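Local coordinates for protein argininosuccinate lyase (Chelativorans sp., PDB 6RX8) that probably catalyses the cleavage of argininosuccinate into fumarate and L-arginine, the last step of arginine biosynthesis, at residues Gly12-Ala17 against Ala277-Ile282; Gln23-Phe28 against Ile336-Ala341; Glu258-Ser263 against Ser291-Arg296. The protein carries 2 engineered substitutions. All coordinates share one frame; numbering follows the deposited sequence.

Along the chain the six segments run 12-17, 23-28, 258-263, 277-282, 291-296 and 336-341. Contact 3 thus falls wholly between the two halves of contact 2, whereas contact 1 interleaves with both. Contact 1 joins two loops; contact 2 pairs helix 20-31 with helix 329-348, and contact 3 pairs helix 236-262 with helix 290-301. Their centres lie about 18 Å (contacts 1 and 2), about 16 Å (1 and 3) and about 14 Å (2 and 3) apart. Contacts 2 and 3 touch where Leu25 and Tyr26 pack on helix 290-301, and share one bound fumarate, met by Tyr26 and Arg294; segment 12-17 packs on the loop that binds another.

Contact 1. Residues Gly12-Ala17 against Ala277-Ile282; sequences GRATGA and AGTSSI. With FUM (fumaric acid), chain B.
Ala277 meets the N-terminal loop with its carbonyl: the methyl CB of Ala14 lies 4.2 Å from Ala277 O, a van der Waals touch only; the oxygen's hydrogen bond goes to NH1 of Arg10. At Gly278 the two backbones come nearest, with the CA atoms of Ala14 and Gly278 5.1 Å apart. Ala14 is the centre of an inverse gamma turn, closed by a weak bond from Thr15 N to Arg13 O, and its methyl points toward the backbone of Gly278 and Thr279. Thr279 answers with its own methyl, CG2 resting 3.9 Å from Ala14 CB. With OG1 anti to the backbone N (chi1 -170°), the threonine sends its two branches to different tasks: CG2 packs, while OG1 reaches a water and the carbonyl of Lys286. That water donates to Thr279 OG1 at 2.7 Å and accepts from Arg13 N at 2.9 Å; no direct hydrogen bond links the two segments. From here the loop runs on as the signature loop of the fumarase/aspartase superfamily, whose serines, lysine and asparagine gather round the ligand. Ser280 CB faces the middle of one bound fumarate. Ser281 takes hold of one carboxylate twice: its backbone N bonds fumarate O8 at 2.9 Å in a nearly straight line (171°), and its OG donates a hydrogen bond to fumarate O7 at 2.7 Å. The same OG is also hydrogen-bonded to His107 of the third subunit. Lys286, Asn288, Thr158 of the second subunit, and Ser111, Arg112 and Asn113 of the third complete the grip. Ile282 closes one side of the carboxylate with its methyl CG2, 3.4 Å from fumarate O7, while its carbonyl bonds Tyr382 of the second subunit.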
loop_
_atom_site.group_PDB
_atom_site.type_symbol
_atom_site.label_atom_id
_atom_site.label_comp_id
_atom_site.label_asym_id
_atom_site.label_seq_id
_atom_site.Cartn_x
_atom_site.Cartn_y
_atom_site.Cartn_z
ATOM N N GLY A 12 -9.024 38.323 6.562
ATOM C CA GLY A 12 -7.736 38.583 7.180
ATOM C C GLY A 12 -6.607 38.485 6.176
ATOM O O GLY A 12 -6.645 39.090 5.100
ATOM N N ARG A 13 -5.587 37.697 6.510
ATOM C CA ARG A 13 -4.402 37.651 5.662
ATOM C C ARG A 13 -4.625 36.889 4.365
ATOM O O ARG A 13 -3.727 36.867 3.518
ATOM C CB ARG A 13 -3.238 37.031 6.429
ATOM C CG ARG A 13 -2.887 37.794 7.689
ATOM C CD ARG A 13 -1.565 37.305 8.262
ATOM N NE ARG A 13 -0.478 37.552 7.323
ATOM C CZ ARG A 13 0.748 37.048 7.424
ATOM N NH1 ARG A 13 1.082 36.247 8.430
ATOM N NH2 ARG A 13 1.637 37.355 6.496
ATOM N N ALA A 14 -5.788 36.268 4.182
ATOM C CA ALA A 14 -6.118 35.617 2.914
ATOM C C ALA A 14 -6.794 36.662 2.031
ATOM O O ALA A 14 -8.016 36.675 1.835
ATOM C CB ALA A 14 -6.986 34.395 3.159
ATOM N N THR A 15 -5.982 37.563 1.490
ATOM C CA THR A 15 -6.470 38.698 0.728
ATOM C C THR A 15 -6.684 38.324 -0.731
ATOM O O THR A 15 -6.024 37.433 -1.274
ATOM C CB THR A 15 -5.492 39.874 0.804
ATOM O OG1 THR A 15 -4.201 39.437 0.357
ATOM C CG2 THR A 15 -5.400 40.419 2.228
ATOM N N GLY A 16 -7.589 39.055 -1.372
ATOM C CA GLY A 16 -7.944 38.775 -2.738
ATOM C C GLY A 16 -8.629 37.424 -2.875
ATOM O O GLY A 16 -9.029 36.775 -1.911
ATOM N N ALA A 17 -8.757 37.011 -4.126
ATOM C CA ALA A 17 -9.384 35.745 -4.456
ATOM C C ALA A 17 -8.348 34.630 -4.447
ATOM O O ALA A 17 -7.150 34.860 -4.629
ATOM C CB ALA A 17 -10.048 35.810 -5.830
ATOM N N ALA A 277 -2.464 31.089 -0.577
ATOM C CA ALA A 277 -2.483 30.868 0.858
ATOM C C ALA A 277 -3.901 31.027 1.391
ATOM O O ALA A 277 -4.745 31.692 0.785
ATOM C CB ALA A 277 -1.557 31.853 1.585
ATOM N N GLY A 278 -4.152 30.421 2.544
ATOM C CA GLY A 278 -5.421 30.613 3.216
ATOM C C GLY A 278 -5.172 31.215 4.578
ATOM O O GLY A 278 -4.033 31.573 4.877
ATOM N N THR A 279 -6.189 31.349 5.417
ATOM C CA THR A 279 -5.922 31.774 6.777
ATOM C C THR A 279 -6.741 30.899 7.717
ATOM O O THR A 279 -7.290 29.867 7.318
ATOM C CB THR A 279 -6.208 33.269 6.995
ATOM O OG1 THR A 279 -5.691 33.659 8.283
ATOM C CG2 THR A 279 -7.722 33.581 6.882
ATOM N N SER A 280 -6.787 31.310 8.980
ATOM C CA SER A 280 -7.459 30.575 10.037
ATOM C C SER A 280 -8.738 31.284 10.458
ATOM O O SER A 280 -8.787 32.520 10.499
ATOM C CB SER A 280 -6.540 30.412 11.251
ATOM O OG SER A 280 -7.257 29.912 12.365
ATOM N N SER A 281 -9.757 30.500 10.800
ATOM C CA SER A 281 -10.979 31.083 11.329
ATOM C C SER A 281 -10.806 31.635 12.739
ATOM O O SER A 281 -11.687 32.362 13.215
ATOM C CB SER A 281 -12.099 30.045 11.346
ATOM O OG SER A 281 -11.861 29.050 12.322
ATOM N N ILE A 282 -9.713 31.288 13.424
ATOM C CA ILE A 282 -9.506 31.661 14.814
ATOM C C ILE A 282 -8.240 32.486 15.002
ATOM O O ILE A 282 -8.255 33.494 15.716
ATOM C CB ILE A 282 -9.482 30.405 15.722
ATOM C CG1 ILE A 282 -9.112 30.781 17.157
ATOM C CG2 ILE A 282 -8.530 29.362 15.161
ATOM C CD1 ILE A 282 -9.388 29.668 18.167
HETATM O OXT FUM B . -4.341 27.561 10.980
HETATM C C FUM B . -5.184 26.759 11.431
HETATM O O FUM B . -4.854 25.795 12.165
HETATM C C4 FUM B . -6.596 27.014 11.066
HETATM C C5 FUM B . -7.497 27.173 12.036
HETATM C C6 FUM B . -8.929 27.446 11.747
HETATM O O7 FUM B . -9.765 27.429 12.682
HETATM O O8 FUM B . -9.268 27.701 10.571
HETATM O O HOH W 1 -6.022 36.230 8.991
#

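Contact 2. Residues Gln23-Phe28 against Ile336-Ala341; sequences QELYDF and IAATHA. With FUM (fumaric acid), chain C.
Ala337 is the small bump on which helix 23-28 settles: its CB enters a hollow bordered by Glu24, Leu25 and Phe28. The Glu24 side contributes its backbone O and its CB, the latter 3.9 Å from Ala337 CB. On another side of the hollow, Phe28 CD2 comes within 3.7 Å of the same methyl, the ring meeting it obliquely. The helices run close here: the CA atoms of Glu24 and Ala337 are 5.2 Å from each other, and the local axes, almost antiparallel at 172°, approach to 8.3 Å. Leu25 is the matching bump from the first helix. Its two branches rest on the alanine-lined surface: CD1 presses on Ala341 CB at 3.5 Å, and CD2 lies over the backbone between Ala337 and Ala338, 3.7 Å from Ala338 N. At the more open margin of this apolar seam, Glu24 stretches across to His340. Its chain is extended beyond CG (chi2 -179°), which carries the carboxylate past the alanine to the imidazole. His340 ND1 donates to Glu24 OE1 over a short 2.6 Å, nearly straight, exactly in the ring plane and onto the syn lone pair; the carboxylate and ring planes stand 73° apart. This His-carboxylate pair fixes the ring's rotation, and the negative charge would tend to favour a protonated imidazole. Tyr26 points away from the seam, its OH directed at a fumarate oxygen whose place is less certain. Helix 290-301 touches both members of the pair, at Leu25, Tyr26 and Ala341, while helices 112-147 and 236-262 pack on Ile336 and Thr339 of helix 329-348.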
loop_
_atom_site.group_PDB
_atom_site.type_symbol
_atom_site.label_atom_id
_atom_site.label_comp_id
_atom_site.label_asym_id
_atom_site.label_seq_id
_atom_site.Cartn_x
_atom_site.Cartn_y
_atom_site.Cartn_z
ATOM N N GLN A 23 -8.173 27.268 -6.443
ATOM C CA GLN A 23 -9.580 26.882 -6.379
ATOM C C GLN A 23 -9.820 25.482 -6.939
ATOM O O GLN A 23 -10.709 24.774 -6.451
ATOM C CB GLN A 23 -10.425 27.920 -7.131
ATOM C CG GLN A 23 -11.948 27.753 -7.000
ATOM C CD GLN A 23 -12.432 27.853 -5.559
ATOM O OE1 GLN A 23 -12.131 28.814 -4.852
ATOM N NE2 GLN A 23 -13.159 26.848 -5.114
ATOM N N GLU A 24 -9.045 25.057 -7.948
ATOM C CA GLU A 24 -9.227 23.718 -8.503
ATOM C C GLU A 24 -9.135 22.648 -7.419
ATOM O O GLU A 24 -9.841 21.637 -7.467
ATOM C CB GLU A 24 -8.189 23.430 -9.591
ATOM C CG GLU A 24 -8.260 24.353 -10.798
ATOM C CD GLU A 24 -7.222 24.016 -11.863
ATOM O OE1 GLU A 24 -6.995 22.805 -12.101
ATOM O OE2 GLU A 24 -6.645 24.964 -12.457
ATOM N N LEU A 25 -8.265 22.853 -6.432
ATOM C CA LEU A 25 -8.138 21.876 -5.358
ATOM C C LEU A 25 -9.432 21.721 -4.569
ATOM O O LEU A 25 -9.652 20.664 -3.971
ATOM C CB LEU A 25 -6.989 22.275 -4.431
ATOM C CG LEU A 25 -5.601 22.040 -5.036
ATOM C CD1 LEU A 25 -4.516 22.743 -4.241
ATOM C CD2 LEU A 25 -5.333 20.545 -5.131
ATOM N N TYR A 26 -10.300 22.734 -4.568
ATOM C CA TYR A 26 -11.556 22.672 -3.830
ATOM C C TYR A 26 -12.707 22.088 -4.637
ATOM O O TYR A 26 -13.691 21.628 -4.046
ATOM C CB TYR A 26 -11.935 24.080 -3.355
ATOM C CG TYR A 26 -10.945 24.594 -2.358
ATOM C CD1 TYR A 26 -9.728 25.124 -2.773
ATOM C CD2 TYR A 26 -11.199 24.501 -0.996
ATOM C CE1 TYR A 26 -8.806 25.568 -1.857
ATOM C CE2 TYR A 26 -10.283 24.940 -0.076
ATOM C CZ TYR A 26 -9.086 25.465 -0.513
ATOM O OH TYR A 26 -8.160 25.915 0.390
ATOM N N ASP A 27 -12.597 22.074 -5.962
ATOM C CA ASP A 27 -13.744 21.770 -6.801
ATOM C C ASP A 27 -13.753 20.355 -7.362
ATOM O O ASP A 27 -14.829 19.858 -7.705
ATOM C CB ASP A 27 -13.815 22.738 -7.990
ATOM C CG ASP A 27 -13.964 24.190 -7.575
ATOM O OD1 ASP A 27 -14.369 24.474 -6.425
ATOM O OD2 ASP A 27 -13.678 25.045 -8.437
ATOM N N PHE A 28 -12.598 19.691 -7.470
ATOM C CA PHE A 28 -12.546 18.470 -8.269
ATOM C C PHE A 28 -13.332 17.339 -7.616
ATOM O O PHE A 28 -13.886 16.488 -8.320
ATOM C CB PHE A 28 -11.090 18.038 -8.525
ATOM C CG PHE A 28 -10.365 17.519 -7.298
ATOM C CD1 PHE A 28 -10.572 16.223 -6.852
ATOM C CD2 PHE A 28 -9.467 18.321 -6.600
ATOM C CE1 PHE A 28 -9.918 15.742 -5.726
ATOM C CE2 PHE A 28 -8.804 17.840 -5.469
ATOM C CZ PHE A 28 -9.030 16.548 -5.036
ATOM N N ILE A 336 -4.490 16.554 -11.487
ATOM C CA ILE A 336 -4.459 17.736 -12.344
ATOM C C ILE A 336 -4.583 18.993 -11.492
ATOM O O ILE A 336 -3.865 19.980 -11.701
ATOM C CB ILE A 336 -5.570 17.670 -13.412
ATOM C CG1 ILE A 336 -5.336 16.504 -14.383
ATOM C CG2 ILE A 336 -5.669 18.996 -14.171
ATOM C CD1 ILE A 336 -4.058 16.606 -15.205
ATOM N N ALA A 337 -5.501 18.980 -10.519
ATOM C CA ALA A 337 -5.669 20.129 -9.637
ATOM C C ALA A 337 -4.386 20.426 -8.877
ATOM O O ALA A 337 -3.961 21.582 -8.782
ATOM C CB ALA A 337 -6.816 19.878 -8.655
ATOM N N ALA A 338 -3.767 19.392 -8.296
ATOM C CA ALA A 338 -2.528 19.607 -7.561
ATOM C C ALA A 338 -1.425 20.089 -8.490
ATOM O O ALA A 338 -0.620 20.948 -8.114
ATOM C CB ALA A 338 -2.097 18.328 -6.846
ATOM N N THR A 339 -1.361 19.547 -9.709
ATOM C CA THR A 339 -0.306 19.959 -10.632
ATOM C C THR A 339 -0.497 21.407 -11.061
ATOM O O THR A 339 0.457 22.194 -11.098
ATOM C CB THR A 339 -0.279 19.039 -11.848
ATOM O OG1 THR A 339 0.044 17.712 -11.423
ATOM C CG2 THR A 339 0.767 19.490 -12.850
ATOM N N HIS A 340 -1.726 21.770 -11.410
ATOM C CA HIS A 340 -2.039 23.159 -11.715
ATOM C C HIS A 340 -1.736 24.071 -10.534
ATOM O O HIS A 340 -1.172 25.157 -10.702
ATOM C CB HIS A 340 -3.507 23.261 -12.099
ATOM C CG HIS A 340 -3.810 22.737 -13.459
ATOM N ND1 HIS A 340 -5.092 22.449 -13.873
ATOM C CD2 HIS A 340 -3.004 22.483 -14.516
ATOM C CE1 HIS A 340 -5.062 22.040 -15.129
ATOM N NE2 HIS A 340 -3.807 22.045 -15.540
ATOM N N ALA A 341 -2.143 23.664 -9.328
ATOM C CA ALA A 341 -1.891 24.489 -8.149
ATOM C C ALA A 341 -0.401 24.736 -7.967
ATOM O O ALA A 341 0.029 25.873 -7.738
ATOM C CB ALA A 341 -2.475 23.823 -6.902
HETATM O OXT FUM C . -11.006 23.869 7.000
HETATM C C FUM C . -9.914 24.470 7.113
HETATM O O FUM C . -9.239 24.450 8.162
HETATM C C4 FUM C . -9.351 25.239 5.990
HETATM C C5 FUM C . -9.646 24.937 4.739
HETATM C C6 FUM C . -9.064 25.712 3.627
HETATM O O7 FUM C . -9.105 25.109 2.544
HETATM O O8 FUM C . -8.559 26.863 3.755
#

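Contact 3. Residues Glu258-Ser263 against Ser291-Arg296; sequences EIQLWS and SLERSR. With FUM (fumaric acid), chain C.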
loop_
_atom_site.group_PDB
_atom_site.type_symbol
_atom_site.label_atom_id
_atom_site.label_comp_id
_atom_site.label_asym_id
_atom_site.label_seq_id
_atom_site.Cartn_x
_atom_site.Cartn_y
_atom_site.Cartn_z
ATOM N N GLU A 258 9.141 21.149 0.473
ATOM C CA GLU A 258 10.304 22.025 0.469
ATOM C C GLU A 258 9.886 23.474 0.628
ATOM O O GLU A 258 10.448 24.218 1.440
ATOM C CB GLU A 258 11.077 21.861 -0.838
ATOM C CG GLU A 258 12.432 22.532 -0.853
ATOM C CD GLU A 258 13.540 21.552 -0.529
ATOM O OE1 GLU A 258 13.617 20.510 -1.219
ATOM O OE2 GLU A 258 14.316 21.805 0.419
ATOM N N ILE A 259 8.920 23.902 -0.186
ATOM C CA ILE A 259 8.456 25.280 -0.158
ATOM C C ILE A 259 7.763 25.570 1.160
ATOM O O ILE A 259 7.853 26.680 1.693
ATOM C CB ILE A 259 7.526 25.552 -1.355
ATOM C CG1 ILE A 259 8.287 25.409 -2.683
ATOM C CG2 ILE A 259 6.888 26.952 -1.229
ATOM C CD1 ILE A 259 7.389 25.492 -3.909
ATOM N N GLN A 260 7.043 24.590 1.701
ATOM C CA GLN A 260 6.395 24.800 2.987
ATOM C C GLN A 260 7.434 25.085 4.063
ATOM O O GLN A 260 7.235 25.959 4.915
ATOM C CB GLN A 260 5.545 23.590 3.365
ATOM C CG GLN A 260 4.536 23.892 4.462
ATOM C CD GLN A 260 3.658 22.694 4.831
ATOM O OE1 GLN A 260 3.899 21.559 4.405
ATOM N NE2 GLN A 260 2.646 22.942 5.661
ATOM N N LEU A 261 8.566 24.384 4.024
ATOM C CA LEU A 261 9.609 24.653 5.004
ATOM C C LEU A 261 10.249 26.009 4.733
ATOM O O LEU A 261 10.443 26.813 5.652
ATOM C CB LEU A 261 10.653 23.542 5.003
ATOM C CG LEU A 261 10.149 22.170 5.456
ATOM C CD1 LEU A 261 11.349 21.229 5.666
ATOM C CD2 LEU A 261 9.313 22.225 6.722
ATOM N N TRP A 262 10.552 26.294 3.464
ATOM C CA TRP A 262 11.047 27.614 3.106
ATOM C C TRP A 262 10.162 28.719 3.659
ATOM O O TRP A 262 10.655 29.778 4.062
ATOM C CB TRP A 262 11.099 27.779 1.597
ATOM C CG TRP A 262 12.135 27.033 0.898
ATOM C CD1 TRP A 262 13.175 26.337 1.429
ATOM C CD2 TRP A 262 12.237 26.914 -0.509
ATOM N NE1 TRP A 262 13.932 25.785 0.419
ATOM C CE2 TRP A 262 13.367 26.123 -0.784
ATOM C CE3 TRP A 262 11.470 27.398 -1.572
ATOM C CZ2 TRP A 262 13.749 25.808 -2.080
ATOM C CZ3 TRP A 262 11.850 27.088 -2.850
ATOM C CH2 TRP A 262 12.976 26.296 -3.097
ATOM N N SER A 263 8.845 28.514 3.628
ATOM C CA SER A 263 7.897 29.551 4.003
ATOM C C SER A 263 7.418 29.425 5.445
ATOM O O SER A 263 6.469 30.118 5.827
ATOM C CB SER A 263 6.698 29.542 3.046
ATOM O OG SER A 263 6.036 28.285 3.030
ATOM N N SER A 291 -2.581 25.604 -0.193
ATOM C CA SER A 291 -2.314 25.040 -1.510
ATOM C C SER A 291 -1.303 23.903 -1.425
ATOM O O SER A 291 -1.459 22.863 -2.080
ATOM C CB SER A 291 -1.795 26.133 -2.435
ATOM O OG SER A 291 -0.620 26.699 -1.874
ATOM N N LEU A 292 -0.251 24.092 -0.632
ATOM C CA LEU A 292 0.781 23.069 -0.534
ATOM C C LEU A 292 0.242 21.814 0.130
ATOM O O LEU A 292 0.500 20.697 -0.339
ATOM C CB LEU A 292 1.979 23.605 0.247
ATOM C CG LEU A 292 2.593 24.921 -0.240
ATOM C CD1 LEU A 292 3.806 25.311 0.599
ATOM C CD2 LEU A 292 2.935 24.819 -1.718
ATOM N N GLU A 293 -0.509 21.970 1.218
ATOM C CA GLU A 293 -0.910 20.794 1.980
ATOM C C GLU A 293 -1.994 20.016 1.250
ATOM O O GLU A 293 -2.008 18.781 1.296
ATOM C CB GLU A 293 -1.359 21.196 3.387
ATOM C CG GLU A 293 -0.183 21.630 4.280
ATOM C CD GLU A 293 -0.489 21.571 5.770
ATOM O OE1 GLU A 293 0.479 21.486 6.573
ATOM O OE2 GLU A 293 -1.691 21.610 6.123
ATOM N N ARG A 294 -2.900 20.711 0.555
ATOM C CA ARG A 294 -3.883 20.003 -0.252
ATOM C C ARG A 294 -3.228 19.359 -1.463
ATOM O O ARG A 294 -3.695 18.321 -1.949
ATOM C CB ARG A 294 -4.997 20.946 -0.690
ATOM C CG ARG A 294 -6.015 21.252 0.400
ATOM C CD ARG A 294 -7.007 22.298 -0.088
ATOM N NE ARG A 294 -8.071 22.578 0.870
ATOM C CZ ARG A 294 -9.183 21.856 0.993
ATOM N NH1 ARG A 294 -9.378 20.784 0.233
ATOM N NH2 ARG A 294 -10.097 22.204 1.888
ATOM N N SER A 295 -2.148 19.951 -1.967
ATOM C CA SER A 295 -1.413 19.292 -3.037
ATOM C C SER A 295 -0.744 18.023 -2.523
ATOM O O SER A 295 -0.765 16.989 -3.200
ATOM C CB SER A 295 -0.388 20.246 -3.647
ATOM O OG SER A 295 -1.033 21.306 -4.356
ATOM N N ARG A 296 -0.146 18.078 -1.330
ATOM C CA ARG A 296 0.440 16.876 -0.750
ATOM C C ARG A 296 -0.636 15.835 -0.480
ATOM O O ARG A 296 -0.438 14.639 -0.731
ATOM C CB ARG A 296 1.201 17.223 0.529
ATOM C CG ARG A 296 2.423 18.103 0.291
ATOM C CD ARG A 296 3.272 18.168 1.532
ATOM N NE ARG A 296 4.067 16.954 1.678
ATOM C CZ ARG A 296 4.587 16.525 2.822
ATOM N NH1 ARG A 296 4.390 17.203 3.941
ATOM N NH2 ARG A 296 5.311 15.412 2.841
HETATM O OXT FUM C . -11.006 23.869 7.000
HETATM C C FUM C . -9.914 24.470 7.113
HETATM O O FUM C . -9.239 24.450 8.162
HETATM C C4 FUM C . -9.351 25.239 5.990
HETATM C C5 FUM C . -9.646 24.937 4.739
HETATM C C6 FUM C . -9.064 25.712 3.627
HETATM O O7 FUM C . -9.105 25.109 2.544
HETATM O O8 FUM C . -8.559 26.863 3.755
HETATM O O HOH W 2 2.640 19.287 4.667
#
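Leu292 packs on Ile259 and the aliphatic CB of Gln260 in the middle of this helix pair, whose local axes lie 10.3 Å apart and run roughly antiparallel, at 154°. The leucine methyl CD1 presses against the opposite backbone, 3.5 Å from Gln260 N, and its flank is closed by Ile259 CG2, 3.9 Å from the same Leu292 CD1. Polar contacts lie beyond. Gln260, its chain stretched out with chi1 at -163°, runs past Leu292 in the opposite direction, and its NE2 donates to Glu293 OE1 at 2.8 Å, approaching the anti side from well out of the carboxylate plane. Glu293 OE2 is bonded to the backbone of Ala322 of the third subunit. A water bridges Gln260 OE1 (2.6 Å) and NH1 of Arg296, whose NE is held by Ser253. A leucine in place of Gln260 would probably leave Glu293 OE1 without its amide donor and that water without its acceptor. Arg294, turned the other way, aims NE and NH2 at fumarate O7, an atom less surely placed, NH2 lying 3.1 Å from it. The pair belongs to the helical body of a fumarase/aspartase-type tetramer, where three other subunits close in on it, and Arg294 with Tyr26 binds a fumarate.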